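Local coordinates for protein acetylacetone-cleaving enzyme (Acinetobacter johnsonii, PDB 3BAL) that cleaves acetylacetone with molecular oxygen into methylglyoxal and acetate, using one iron cation per subunit of a homotetramer, at residues 60-65 with 102-107. Sequence-based numbering, arbitrary orientation.
Sequences ASHIHA and ALHGKT. With ZN (zinc ion), chain E.
His62, His64 and His104 close on one zinc ion from two neighbouring strands, the first two through NE2 and the third through ND1. His104 ND1 lies 2.1 Å from zinc, and its 3.1 Å approach to His64 NE2 reflects the shared metal rather than a hydrogen bond. The rings of His62 and His104 are nearly perpendicular, planes at 89°, while CB of His104 sits over one face of the His62 ring, offset toward its rim, in a CH-pi contact. With CG wedged between its backbone N and carbonyl carbon (chi1 58°), His62 sends NE2 to the metal and leaves ND1 to donate to Ala60 O at 2.8 Å; the acceptor lies in the ring plane, and this bond and the zinc together fix the ring's rotation. His104 NE2, the nitrogen not on the metal, is hydrogen-bonded to Glu98 OE1, a second-shell carboxylate that helps orient the ring.

The site lies inside a cupin jelly-roll, and a triad of histidines holds the metal, without the glutamate that joins three histidines in the classical cupin site; here they come from strand 57-64 and the short strand 103-104. The active enzyme carries iron, so zinc probably occupies the iron site.

Behind the metal, the strands run antiparallel. His62 and His104 form a hydrogen-bonded pair, His104 N reaching His62 O at 2.9 Å, and His64 N bonds to Ala102 O. On the sheet face turned from the metal, Ile63 CG1 presses tightly on Leu103 CD1, 3.4 Å away. Just past strand 103-104, Ser61 OG bonds to Gly105 O on a lone pair; its 2.5 Å length is unusually short and doubtful. Farther out, Phe125 meets the His62 ring, and Met117 and Phe119 pack on His64.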
ATOM      1  N   ALA A  60      -3.294  23.671 -10.226  1.00 14.04           N
ATOM      2  CA  ALA A  60      -4.745  23.849 -10.163  1.00 13.16           C
ATOM      3  C   ALA A  60      -5.268  23.120  -8.927  1.00 13.82           C
ATOM      4  O   ALA A  60      -4.600  22.221  -8.409  1.00 15.54           O
ATOM      5  CB  ALA A  60      -5.392  23.289 -11.416  1.00 13.23           C
ATOM      6  N   SER A  61      -6.455  23.510  -8.464  1.00 13.22           N
ATOM      7  CA  SER A  61      -7.077  22.922  -7.278  1.00 14.17           C
ATOM      8  C   SER A  61      -7.312  21.419  -7.369  1.00 14.90           C
ATOM      9  O   SER A  61      -7.856  20.924  -8.355  1.00 16.67           O
ATOM     10  CB  SER A  61      -8.413  23.612  -6.984  1.00 14.83           C
ATOM     11  OG  SER A  61      -8.220  24.985  -6.698  1.00 17.24           O
ATOM     12  N   HIS A  62      -6.922  20.693  -6.326  1.00 14.01           N
ATOM     13  CA  HIS A  62      -7.098  19.253  -6.325  1.00 13.50           C
ATOM     14  C   HIS A  62      -7.142  18.657  -4.928  1.00 14.48           C
ATOM     15  O   HIS A  62      -6.755  19.290  -3.943  1.00 15.02           O
ATOM     16  CB  HIS A  62      -5.964  18.587  -7.091  1.00 12.78           C
ATOM     17  CG  HIS A  62      -4.606  18.894  -6.541  1.00 13.10           C
ATOM     18  ND1 HIS A  62      -3.927  20.058  -6.833  1.00 11.71           N
ATOM     19  CD2 HIS A  62      -3.813  18.202  -5.684  1.00 13.25           C
ATOM     20  CE1 HIS A  62      -2.775  20.071  -6.181  1.00 12.99           C
ATOM     21  NE2 HIS A  62      -2.682  18.956  -5.477  1.00 12.01           N
ATOM     22  N   ILE A  63      -7.605  17.416  -4.868  1.00 15.25           N
ATOM     23  CA  ILE A  63      -7.704  16.671  -3.625  1.00 14.39           C
ATOM     24  C   ILE A  63      -6.882  15.386  -3.775  1.00 14.08           C
ATOM     25  O   ILE A  63      -6.934  14.733  -4.820  1.00 12.40           O
ATOM     26  CB  ILE A  63      -9.173  16.287  -3.332  1.00 12.85           C
ATOM     27  CG1 ILE A  63     -10.009  17.548  -3.113  1.00 11.85           C
ATOM     28  CG2 ILE A  63      -9.235  15.366  -2.121  1.00 11.91           C
ATOM     29  CD1 ILE A  63     -11.490  17.296  -2.947  1.00 10.47           C
ATOM     30  N   HIS A  64      -6.113  15.044  -2.743  1.00 13.87           N
ATOM     31  CA  HIS A  64      -5.310  13.821  -2.745  1.00 12.81           C
ATOM     32  C   HIS A  64      -6.185  12.662  -2.280  1.00 13.81           C
ATOM     33  O   HIS A  64      -6.671  12.650  -1.147  1.00 11.94           O
ATOM     34  CB  HIS A  64      -4.110  13.963  -1.804  1.00 13.33           C
ATOM     35  CG  HIS A  64      -3.022  14.825  -2.356  1.00 13.04           C
ATOM     36  ND1 HIS A  64      -1.849  14.309  -2.866  1.00 14.07           N
ATOM     37  CD2 HIS A  64      -2.962  16.164  -2.550  1.00 12.05           C
ATOM     38  CE1 HIS A  64      -1.115  15.294  -3.356  1.00 12.70           C
ATOM     39  NE2 HIS A  64      -1.767  16.429  -3.177  1.00 13.09           N
ATOM     40  N   ALA A  65      -6.403  11.693  -3.163  1.00 13.68           N
ATOM     41  CA  ALA A  65      -7.228  10.539  -2.826  1.00 13.12           C
ATOM     42  C   ALA A  65      -6.516   9.618  -1.825  1.00 12.99           C
ATOM     43  O   ALA A  65      -7.165   8.916  -1.045  1.00 12.28           O
ATOM     44  CB  ALA A  65      -7.577   9.774  -4.096  1.00 13.96           C
ATOM     45  N   ALA A 102      -6.372  15.473   1.687  1.00 14.38           N
ATOM     46  CA  ALA A 102      -5.768  16.801   1.689  1.00 14.29           C
ATOM     47  C   ALA A 102      -6.254  17.644   0.511  1.00 14.83           C
ATOM     48  O   ALA A 102      -6.167  17.232  -0.640  1.00 13.68           O
ATOM     49  CB  ALA A 102      -4.249  16.689   1.667  1.00 12.32           C
ATOM     50  N   LEU A 103      -6.769  18.831   0.819  1.00 15.93           N
ATOM     51  CA  LEU A 103      -7.272  19.751  -0.201  1.00 17.53           C
ATOM     52  C   LEU A 103      -6.239  20.831  -0.512  1.00 16.27           C
ATOM     53  O   LEU A 103      -5.907  21.646   0.351  1.00 15.34           O
ATOM     54  CB  LEU A 103      -8.561  20.412   0.282  1.00 20.06           C
ATOM     55  CG  LEU A 103      -9.200  21.436  -0.650  1.00 23.49           C
ATOM     56  CD1 LEU A 103      -9.632  20.771  -1.951  1.00 25.46           C
ATOM     57  CD2 LEU A 103     -10.403  22.054   0.042  1.00 28.98           C
ATOM     58  N   HIS A 104      -5.743  20.837  -1.747  1.00 14.63           N
ATOM     59  CA  HIS A 104      -4.749  21.819  -2.171  1.00 14.01           C
ATOM     60  C   HIS A 104      -5.312  22.770  -3.225  1.00 14.41           C
ATOM     61  O   HIS A 104      -5.209  22.521  -4.432  1.00 12.74           O
ATOM     62  CB  HIS A 104      -3.514  21.097  -2.709  1.00 14.68           C
ATOM     63  CG  HIS A 104      -2.808  20.267  -1.680  1.00 15.61           C
ATOM     64  ND1 HIS A 104      -1.910  19.276  -2.014  1.00 14.54           N
ATOM     65  CD2 HIS A 104      -2.850  20.296  -0.325  1.00 15.65           C
ATOM     66  CE1 HIS A 104      -1.429  18.732  -0.909  1.00 16.21           C
ATOM     67  NE2 HIS A 104      -1.983  19.332   0.128  1.00 14.49           N
ATOM     68  N   GLY A 105      -5.896  23.868  -2.744  1.00 14.24           N
ATOM     69  CA  GLY A 105      -6.502  24.865  -3.615  1.00 13.97           C
ATOM     70  C   GLY A 105      -5.567  25.483  -4.631  1.00 14.75           C
ATOM     71  O   GLY A 105      -5.906  25.574  -5.815  1.00 15.16           O
ATOM     72  N   LYS A 106      -4.396  25.915  -4.178  1.00 13.91           N
ATOM     73  CA  LYS A 106      -3.420  26.527  -5.073  1.00 15.60           C
ATOM     74  C   LYS A 106      -1.986  26.421  -4.516  1.00 15.89           C
ATOM     75  O   LYS A 106      -1.418  27.413  -4.062  1.00 16.41           O
ATOM     76  CB  LYS A 106      -3.802  28.001  -5.306  1.00 15.28           C
ATOM     77  CG  LYS A 106      -3.029  28.703  -6.420  1.00 18.87           C
ATOM     78  CD  LYS A 106      -3.535  30.123  -6.623  1.00 21.10           C
ATOM     79  CE  LYS A 106      -2.774  30.821  -7.736  1.00 26.53           C
ATOM     80  NZ  LYS A 106      -3.163  32.250  -7.906  1.00 28.59           N
ATOM     81  N   THR A 107      -1.412  25.218  -4.532  1.00 15.35           N
ATOM     82  CA  THR A 107      -0.043  25.042  -4.050  1.00 14.99           C
ATOM     83  C   THR A 107       0.792  26.060  -4.837  1.00 16.15           C
ATOM     84  O   THR A 107       0.805  26.035  -6.072  1.00 15.78           O
ATOM     85  CB  THR A 107       0.456  23.597  -4.297  1.00 13.63           C
ATOM     86  OG1 THR A 107      -0.325  22.688  -3.514  1.00 12.41           O
ATOM     87  CG2 THR A 107       1.921  23.454  -3.906  1.00 12.92           C
TER
HETATM   88 ZN    ZN E 154      -1.332  18.359  -3.791  1.00 18.23          ZN